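Local coordinates for HD domain protein (Enterococcus faecalis, PDB 4LRL) that probably hydrolyses deoxynucleoside triphosphates to deoxynucleosides and triphosphate with a metal-bearing HD domain, under allosteric control by bound nucleotides, at residues Thr330-Met333 and Ile339-Asp342; Arg233-Tyr238 and Ile242-Asn247; Ser258-Tyr263 and Ala430-Gln435. All blocks are in the same frame, centred on the assembly; numbering follows the deposited sequence. Where two conformers were deposited one is given.

All three contacts lie in the HD-associated region. Contacts 2 and 3 are neighbours, their centres about 21 Å and their nearest atoms about 10 Å apart, and strand 241-245 of contact 2 is followed in the chain by helix 249-267 of contact 3. Contact 1 lies across the chain's centre from both, about 53 Å from contact 2 and about 40 Å from contact 3 between centres. In contact 2 the side chain of Ile242 is about 11 Å from that of the nickel ligand Asp207. In contact 3 the side chain of Tyr260 is about 10 Å from a bound TTP. In contact 1 the side chain of Met333 is about 12 Å from that of Arg350, which binds dGTP.

Contact 1: residues Thr330-Met333 and Ile339-Asp342; sequences TQWM and ILGD
Leu340 leans on Trp332 where helix 322-332 gives way, through a short loop, to helix 338-348; the contact packs together two consecutive helices across that loop. The Leu340 branch is carried across by CG lying anti to the backbone N (chi1 -172°). Its CD2 reaches Trp332 CB at 3.8 Å and stands 3.7 Å above the indole plane, displaced toward the rim, while CD1 meets Trp332 CE3 at 4.0 Å. Trp332 NE1 donates to the carbonyl of Leu299, which would help fix the rotation of the indole, and Leu282 of helix 270-291 packs against both Trp332 and Leu340. Next comes Gly341, where the two backbones draw closest: its CA lies 4.2 Å from Met333 CA, a spacing consistent with the absence of a side chain. Gly341 CA also points a hydrogen at Trp332 O, 3.6 Å away, in a CA-H...O contact with 147° at the hydrogen. The CB of Met333 is directed away from Gly341, and its side chain touches Ala344, Lys345 and Leu348 of helix 338-348. A water bridges the two backbones, donating to Met333 O at 3.3 Å and, weakly, to Gly341 O at 2.7 Å.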
loop_
_atom_site.group_PDB
_atom_site.type_symbol
_atom_site.label_atom_id
_atom_site.label_comp_id
_atom_site.label_asym_id
_atom_site.label_seq_id
_atom_site.Cartn_x
_atom_site.Cartn_y
_atom_site.Cartn_z
ATOM N N THR C 330 19.763 -33.065 6.146
ATOM C CA THR C 330 19.115 -33.781 7.241
ATOM C C THR C 330 19.790 -35.128 7.546
ATOM O O THR C 330 20.061 -35.423 8.707
ATOM C CB THR C 330 17.599 -33.940 6.992
ATOM O OG1 THR C 330 17.010 -32.638 6.893
ATOM C CG2 THR C 330 16.918 -34.724 8.120
ATOM N N GLN C 331 20.085 -35.923 6.515
ATOM C CA GLN C 331 20.829 -37.174 6.723
ATOM C C GLN C 331 22.209 -36.864 7.286
ATOM O O GLN C 331 22.666 -37.538 8.203
ATOM C CB GLN C 331 21.020 -37.968 5.431
ATOM C CG GLN C 331 19.777 -38.301 4.610
ATOM C CD GLN C 331 20.143 -38.518 3.140
ATOM O OE1 GLN C 331 21.324 -38.449 2.769
ATOM N NE2 GLN C 331 19.141 -38.768 2.299
ATOM N N TRP C 332 22.861 -35.836 6.742
ATOM C CA TRP C 332 24.243 -35.491 7.127
ATOM C C TRP C 332 24.406 -35.109 8.593
ATOM O O TRP C 332 25.496 -35.239 9.152
ATOM C CB TRP C 332 24.834 -34.387 6.238
ATOM C CG TRP C 332 24.984 -34.768 4.791
ATOM C CD1 TRP C 332 24.794 -36.002 4.238
ATOM C CD2 TRP C 332 25.394 -33.912 3.717
ATOM N NE1 TRP C 332 25.037 -35.963 2.890
ATOM C CE2 TRP C 332 25.412 -34.694 2.542
ATOM C CE3 TRP C 332 25.757 -32.560 3.635
ATOM C CZ2 TRP C 332 25.768 -34.169 1.293
ATOM C CZ3 TRP C 332 26.112 -32.036 2.389
ATOM C CH2 TRP C 332 26.111 -32.839 1.239
ATOM N N MET C 333 23.326 -34.639 9.209
ATOM C CA MET C 333 23.319 -34.377 10.648
ATOM C C MET C 333 23.784 -35.599 11.450
ATOM O O MET C 333 24.303 -35.451 12.552
ATOM C CB MET C 333 21.936 -33.903 11.114
ATOM C CG MET C 333 21.702 -32.394 10.937
ATOM S SD MET C 333 20.099 -31.786 11.543
ATOM C CE MET C 333 20.159 -32.291 13.268
ATOM N N ILE C 339 32.492 -31.752 11.962
ATOM C CA ILE C 339 32.324 -30.528 11.197
ATOM C C ILE C 339 31.099 -30.575 10.280
ATOM O O ILE C 339 30.296 -29.631 10.262
ATOM C CB ILE C 339 33.622 -30.194 10.410
ATOM C CG1 ILE C 339 34.736 -29.792 11.388
ATOM C CG2 ILE C 339 33.383 -29.102 9.356
ATOM C CD1 ILE C 339 36.137 -29.781 10.780
ATOM N N LEU C 340 30.945 -31.667 9.532
ATOM C CA LEU C 340 29.823 -31.791 8.599
ATOM C C LEU C 340 28.485 -31.830 9.343
ATOM O O LEU C 340 27.565 -31.071 9.014
ATOM C CB LEU C 340 29.970 -33.020 7.684
ATOM C CG LEU C 340 28.927 -33.087 6.562
ATOM C CD1 LEU C 340 29.345 -32.233 5.359
ATOM C CD2 LEU C 340 28.638 -34.514 6.132
ATOM N N GLY C 341 28.392 -32.708 10.343
ATOM C CA GLY C 341 27.190 -32.845 11.160
ATOM C C GLY C 341 26.721 -31.513 11.717
ATOM O O GLY C 341 25.546 -31.172 11.616
ATOM N N ASP C 342 27.656 -30.756 12.287
ATOM C CA ASP C 342 27.361 -29.466 12.892
ATOM C C ASP C 342 26.961 -28.388 11.880
ATOM O O ASP C 342 26.050 -27.606 12.145
ATOM C CB ASP C 342 28.562 -28.989 13.705
ATOM C CG ASP C 342 28.274 -27.710 14.470
ATOM O OD1 ASP C 342 27.411 -27.727 15.376
ATOM O OD2 ASP C 342 28.921 -26.693 14.167
HETATM O O HOH W 1 24.589 -32.419 13.766
#

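Contact 2: residues Arg233-Tyr238 and Ile242-Asn247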
loop_
_atom_site.group_PDB
_atom_site.type_symbol
_atom_site.label_atom_id
_atom_site.label_comp_id
_atom_site.label_asym_id
_atom_site.label_seq_id
_atom_site.Cartn_x
_atom_site.Cartn_y
_atom_site.Cartn_z
ATOM N N ARG C 233 5.587 4.201 -19.444
ATOM C CA ARG C 233 5.018 5.319 -20.189
ATOM C C ARG C 233 6.074 6.102 -20.982
ATOM O O ARG C 233 5.735 6.826 -21.911
ATOM C CB ARG C 233 4.271 6.263 -19.240
ATOM C CG ARG C 233 3.272 7.192 -19.925
ATOM C CD ARG C 233 1.932 6.515 -20.143
ATOM N NE ARG C 233 1.097 7.231 -21.105
ATOM C CZ ARG C 233 -0.189 6.956 -21.337
ATOM N NH1 ARG C 233 -0.803 5.986 -20.666
ATOM N NH2 ARG C 233 -0.869 7.662 -22.240
ATOM N N VAL C 234 7.343 5.961 -20.609
ATOM C CA VAL C 234 8.408 6.745 -21.227
ATOM C C VAL C 234 9.464 5.888 -21.923
ATOM O O VAL C 234 10.305 6.425 -22.657
ATOM C CB VAL C 234 9.101 7.703 -20.219
ATOM C CG1 VAL C 234 8.110 8.737 -19.680
ATOM C CG2 VAL C 234 9.768 6.929 -19.080
ATOM N N ILE C 235 9.418 4.569 -21.693
ATOM C CA ILE C 235 10.330 3.621 -22.357
ATOM C C ILE C 235 10.139 3.656 -23.876
ATOM O O ILE C 235 9.022 3.786 -24.377
ATOM C CB ILE C 235 10.181 2.172 -21.821
ATOM C CG1 ILE C 235 11.366 1.307 -22.267
ATOM C CG2 ILE C 235 8.825 1.552 -22.239
ATOM C CD1 ILE C 235 11.515 -0.017 -21.532
ATOM N N ARG C 236 11.240 3.525 -24.598
ATOM C CA ARG C 236 11.229 3.748 -26.040
ATOM C C ARG C 236 12.341 2.946 -26.732
ATOM O O ARG C 236 13.432 2.811 -26.183
ATOM C CB ARG C 236 11.416 5.245 -26.296
ATOM C CG ARG C 236 11.371 5.681 -27.743
ATOM C CD ARG C 236 12.098 6.997 -27.920
ATOM N NE ARG C 236 11.681 7.686 -29.138
ATOM C CZ ARG C 236 10.839 8.715 -29.168
ATOM N NH1 ARG C 236 10.308 9.198 -28.046
ATOM N NH2 ARG C 236 10.525 9.265 -30.332
ATOM N N PRO C 237 12.068 2.409 -27.936
ATOM C CA PRO C 237 13.168 1.865 -28.716
ATOM C C PRO C 237 13.885 2.971 -29.485
ATOM O O PRO C 237 13.313 4.028 -29.725
ATOM C CB PRO C 237 12.461 0.938 -29.706
ATOM C CG PRO C 237 11.149 1.624 -29.960
ATOM C CD PRO C 237 10.772 2.257 -28.634
ATOM N N TYR C 238 15.141 2.721 -29.837
ATOM C CA TYR C 238 15.858 3.502 -30.846
ATOM C C TYR C 238 16.879 2.580 -31.512
ATOM O O TYR C 238 17.027 1.414 -31.117
ATOM C CB TYR C 238 16.521 4.748 -30.238
ATOM C CG TYR C 238 17.778 4.482 -29.439
ATOM C CD1 TYR C 238 19.028 4.823 -29.948
ATOM C CD2 TYR C 238 17.714 3.891 -28.176
ATOM C CE1 TYR C 238 20.193 4.570 -29.223
ATOM C CE2 TYR C 238 18.865 3.643 -27.434
ATOM C CZ TYR C 238 20.103 3.982 -27.965
ATOM O OH TYR C 238 21.249 3.740 -27.243
ATOM N N ILE C 242 17.307 0.559 -26.314
ATOM C CA ILE C 242 16.197 1.056 -25.500
ATOM C C ILE C 242 16.604 2.314 -24.740
ATOM O O ILE C 242 17.687 2.377 -24.162
ATOM C CB ILE C 242 15.704 -0.035 -24.522
ATOM C CG1 ILE C 242 14.937 -1.112 -25.292
ATOM C CG2 ILE C 242 14.863 0.565 -23.391
ATOM C CD1 ILE C 242 14.502 -2.282 -24.444
ATOM N N ALA C 243 15.717 3.304 -24.750
ATOM C CA ALA C 243 15.942 4.581 -24.085
ATOM C C ALA C 243 14.686 5.020 -23.339
ATOM O O ALA C 243 13.677 4.320 -23.340
ATOM C CB ALA C 243 16.360 5.650 -25.107
ATOM N N PHE C 244 14.758 6.178 -22.692
ATOM C CA PHE C 244 13.637 6.680 -21.908
ATOM C C PHE C 244 13.477 8.156 -22.138
ATOM O O PHE C 244 14.435 8.924 -22.010
ATOM C CB PHE C 244 13.830 6.368 -20.413
ATOM C CG PHE C 244 14.100 4.919 -20.147
ATOM C CD1 PHE C 244 15.382 4.390 -20.334
ATOM C CD2 PHE C 244 13.074 4.072 -19.755
ATOM C CE1 PHE C 244 15.629 3.047 -20.133
ATOM C CE2 PHE C 244 13.321 2.724 -19.540
ATOM C CZ PHE C 244 14.597 2.213 -19.725
ATOM N N ALA C 245 12.254 8.545 -22.479
ATOM C CA ALA C 245 11.936 9.944 -22.734
ATOM C C ALA C 245 12.427 10.795 -21.568
ATOM O O ALA C 245 12.252 10.418 -20.397
ATOM C CB ALA C 245 10.436 10.121 -22.946
ATOM N N MET C 246 13.057 11.923 -21.895
ATOM C CA MET C 246 13.604 12.845 -20.888
ATOM C C MET C 246 12.558 13.309 -19.868
ATOM O O MET C 246 12.896 13.595 -18.720
ATOM C CB MET C 246 14.285 14.050 -21.560
ATOM C CG MET C 246 15.093 14.948 -20.622
ATOM S SD MET C 246 16.466 14.121 -19.769
ATOM C CE MET C 246 16.737 15.292 -18.446
ATOM N N ASN C 247 11.290 13.366 -20.272
ATOM C CA ASN C 247 10.235 13.793 -19.345
ATOM C C ASN C 247 9.928 12.765 -18.242
ATOM O O ASN C 247 9.181 13.047 -17.320
ATOM C CB ASN C 247 8.958 14.221 -20.086
ATOM C CG ASN C 247 8.290 13.071 -20.815
ATOM O OD1 ASN C 247 7.397 12.423 -20.283
ATOM N ND2 ASN C 247 8.730 12.806 -22.033
#
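Arg236 O accepts the shortest bond of this β-hairpin, an almost straight one from Ala243 N (2.7 Å), and the same oxygen also meets the CA of Ile242 in a CA-H...O contact. Arg236 and Ala243 form an antiparallel hydrogen-bonded pair. The return bond, Arg236 N to Ala243 O, is 2.9 Å long but bent to 134°, and the two acceptors Arg236 O and Ala243 O lie only 3.2 Å apart. A third bond, from Ala245 N to Val234 O (2.9 Å), continues the pairing back to the end of helix 228-234. Strand segments 235-238 and 242-245 run 133° apart, short of antiparallel. The non-hydrogen-bonded pairs Ile235-Phe244 and Pro237-Ile242 share one face. There Ile235 CG1, anti to its own backbone N (chi1 -166°), touches two partners across the hairpin: Phe244 CE2 at 3.6 Å and Ile242 CG2 at 3.7 Å. Phe105 of helix 87-108, the helix that bears the nickel ligand His90, packs on Ile235, Pro237 and Ile242. On the side of the sheet where Ala243 points, Tyr238 CD2 rests against Ala243 CB (3.8 Å), and Leu419 touches both residues. Phe244 bonds through its backbone to strand 411-413. The hairpin is thus held by these backbone bonds, with Gln198 taking Ile242 N and Gln195 Tyr238 O, while apolar side chains join it to the HD-domain helix.

Contact 3: residues Ser258-Tyr263 and Ala430-Gln435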
loop_
_atom_site.group_PDB
_atom_site.type_symbol
_atom_site.label_atom_id
_atom_site.label_comp_id
_atom_site.label_asym_id
_atom_site.label_seq_id
_atom_site.Cartn_x
_atom_site.Cartn_y
_atom_site.Cartn_z
ATOM N N SER C 258 15.614 2.661 -5.829
ATOM C CA SER C 258 15.114 1.364 -5.350
ATOM C C SER C 258 16.178 0.279 -5.458
ATOM O O SER C 258 16.319 -0.575 -4.562
ATOM C CB SER C 258 13.878 0.926 -6.133
ATOM O OG SER C 258 12.829 1.873 -5.986
ATOM N N ARG C 259 16.910 0.323 -6.569
ATOM C CA ARG C 259 17.980 -0.607 -6.852
ATOM C C ARG C 259 19.003 -0.548 -5.728
ATOM O O ARG C 259 19.327 -1.572 -5.133
ATOM C CB ARG C 259 18.626 -0.270 -8.197
ATOM C CG ARG C 259 19.468 -1.379 -8.791
ATOM C CD ARG C 259 20.002 -0.988 -10.164
ATOM N NE ARG C 259 21.340 -1.528 -10.414
ATOM C CZ ARG C 259 21.983 -1.418 -11.578
ATOM N NH1 ARG C 259 21.399 -0.811 -12.606
ATOM N NH2 ARG C 259 23.201 -1.933 -11.730
ATOM N N TYR C 260 19.451 0.663 -5.406
ATOM C CA TYR C 260 20.464 0.901 -4.375
ATOM C C TYR C 260 19.985 0.454 -2.994
ATOM O O TYR C 260 20.701 -0.239 -2.270
ATOM C CB TYR C 260 20.860 2.388 -4.362
ATOM C CG TYR C 260 21.639 2.859 -3.139
ATOM C CD1 TYR C 260 23.019 2.746 -3.085
ATOM C CD2 TYR C 260 20.990 3.435 -2.047
ATOM C CE1 TYR C 260 23.732 3.176 -1.981
ATOM C CE2 TYR C 260 21.699 3.871 -0.942
ATOM C CZ TYR C 260 23.070 3.740 -0.916
ATOM O OH TYR C 260 23.784 4.171 0.181
ATOM N N GLN C 261 18.772 0.865 -2.624
ATOM C CA GLN C 261 18.246 0.485 -1.301
ATOM C C GLN C 261 17.998 -1.013 -1.116
ATOM O O GLN C 261 18.255 -1.535 -0.022
ATOM C CB GLN C 261 17.085 1.372 -0.806
ATOM C CG GLN C 261 15.865 1.439 -1.688
ATOM C CD GLN C 261 15.004 2.677 -1.424
ATOM O OE1 GLN C 261 15.239 3.440 -0.481
ATOM N NE2 GLN C 261 13.995 2.880 -2.277
ATOM N N MET C 262 17.562 -1.709 -2.177
ATOM C CA MET C 262 17.457 -3.179 -2.146
ATOM C C MET C 262 18.831 -3.848 -1.895
ATOM O O MET C 262 18.942 -4.718 -1.025
ATOM C CB MET C 262 16.807 -3.738 -3.418
ATOM C CG MET C 262 15.284 -3.551 -3.544
ATOM S SD MET C 262 14.267 -4.268 -2.210
ATOM C CE MET C 262 14.806 -5.978 -2.351
ATOM N N TYR C 263 19.859 -3.439 -2.651
ATOM C CA TYR C 263 21.242 -3.912 -2.449
ATOM C C TYR C 263 21.667 -3.807 -0.994
ATOM O O TYR C 263 21.963 -4.827 -0.367
ATOM C CB TYR C 263 22.243 -3.114 -3.292
ATOM C CG TYR C 263 22.282 -3.436 -4.775
ATOM C CD1 TYR C 263 21.149 -3.893 -5.451
ATOM C CD2 TYR C 263 23.450 -3.233 -5.514
ATOM C CE1 TYR C 263 21.178 -4.172 -6.808
ATOM C CE2 TYR C 263 23.490 -3.504 -6.884
ATOM C CZ TYR C 263 22.342 -3.978 -7.518
ATOM O OH TYR C 263 22.350 -4.247 -8.868
ATOM N N ALA C 430 24.143 10.531 -9.878
ATOM C CA ALA C 430 25.591 10.738 -9.775
ATOM C C ALA C 430 26.080 10.511 -8.353
ATOM O O ALA C 430 27.181 9.987 -8.146
ATOM C CB ALA C 430 25.972 12.133 -10.246
ATOM N N ALA C 431 25.267 10.905 -7.375
ATOM C CA ALA C 431 25.635 10.760 -5.960
ATOM C C ALA C 431 25.592 9.306 -5.498
ATOM O O ALA C 431 26.445 8.868 -4.733
ATOM C CB ALA C 431 24.748 11.620 -5.085
ATOM N N LEU C 432 24.587 8.572 -5.965
ATOM C CA LEU C 432 24.442 7.148 -5.671
ATOM C C LEU C 432 25.483 6.319 -6.418
ATOM O O LEU C 432 26.064 5.389 -5.855
ATOM C CB LEU C 432 23.028 6.666 -6.029
ATOM C CG LEU C 432 21.889 7.091 -5.096
ATOM C CD1 LEU C 432 20.536 6.797 -5.718
ATOM C CD2 LEU C 432 22.015 6.414 -3.732
ATOM N N ALA C 433 25.709 6.674 -7.683
ATOM C CA ALA C 433 26.679 6.001 -8.541
ATOM C C ALA C 433 28.108 6.261 -8.087
ATOM O O ALA C 433 28.990 5.429 -8.302
ATOM C CB ALA C 433 26.497 6.429 -9.984
ATOM N N GLY C 434 28.329 7.416 -7.462
ATOM C CA GLY C 434 29.618 7.737 -6.849
ATOM C C GLY C 434 29.802 7.060 -5.501
ATOM O O GLY C 434 30.933 6.783 -5.088
ATOM N N GLN C 435 28.691 6.794 -4.812
ATOM C CA GLN C 435 28.731 6.111 -3.511
ATOM C C GLN C 435 28.746 4.585 -3.658
ATOM O O GLN C 435 28.703 3.855 -2.661
ATOM C CB GLN C 435 27.569 6.547 -2.610
ATOM C CG GLN C 435 27.896 6.461 -1.117
ATOM C CD GLN C 435 26.736 5.956 -0.272
ATOM O OE1 GLN C 435 25.772 5.393 -0.791
ATOM N NE2 GLN C 435 26.832 6.151 1.044
#
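A small, buried helix-to-helix contact, built on a CH-pi interaction between Tyr260 and Leu432, joins helix 249-267 to the end of helix 427-434 at an interface between subunits. The nearest CA atoms, of Tyr260 and Leu432, are 7.5 Å apart, and side chains make the contact. Tyr260 CG is anti to the backbone N (chi1 166°), which swings the phenol out toward Leu432. Leu432 CD2 then sits over the centre of one ring face, 3.6 Å from the ring centroid and 12° off the normal; its nearest ring atoms include Tyr260 CD2, also at 3.6 Å. Tyr260 was modelled in two conformers, and this geometry belongs to one of them. One turn on, at the hydroxyl end of the ring, the Gln435 side chain crosses it at about a right angle, though its poor order leaves the amide orientation uncertain. The 2.5 Å approach of Gln435 OE1 to Tyr260 OH is too short to trust and is not counted as a bond. Within the same limits, both polar ends have a hydrogen-bond partner in Glu253 of the fourth subunit, whose OE1 meets Tyr260 OH and whose OE2 meets Gln435 NE2. Leu432 also touches Ile256 and Val257 of helix 249-267 and Leu428 of the fourth subunit. From helix 249-267, Arg259 and Met262 pack against helix 206-219, which carries the nickel ligand Asp207.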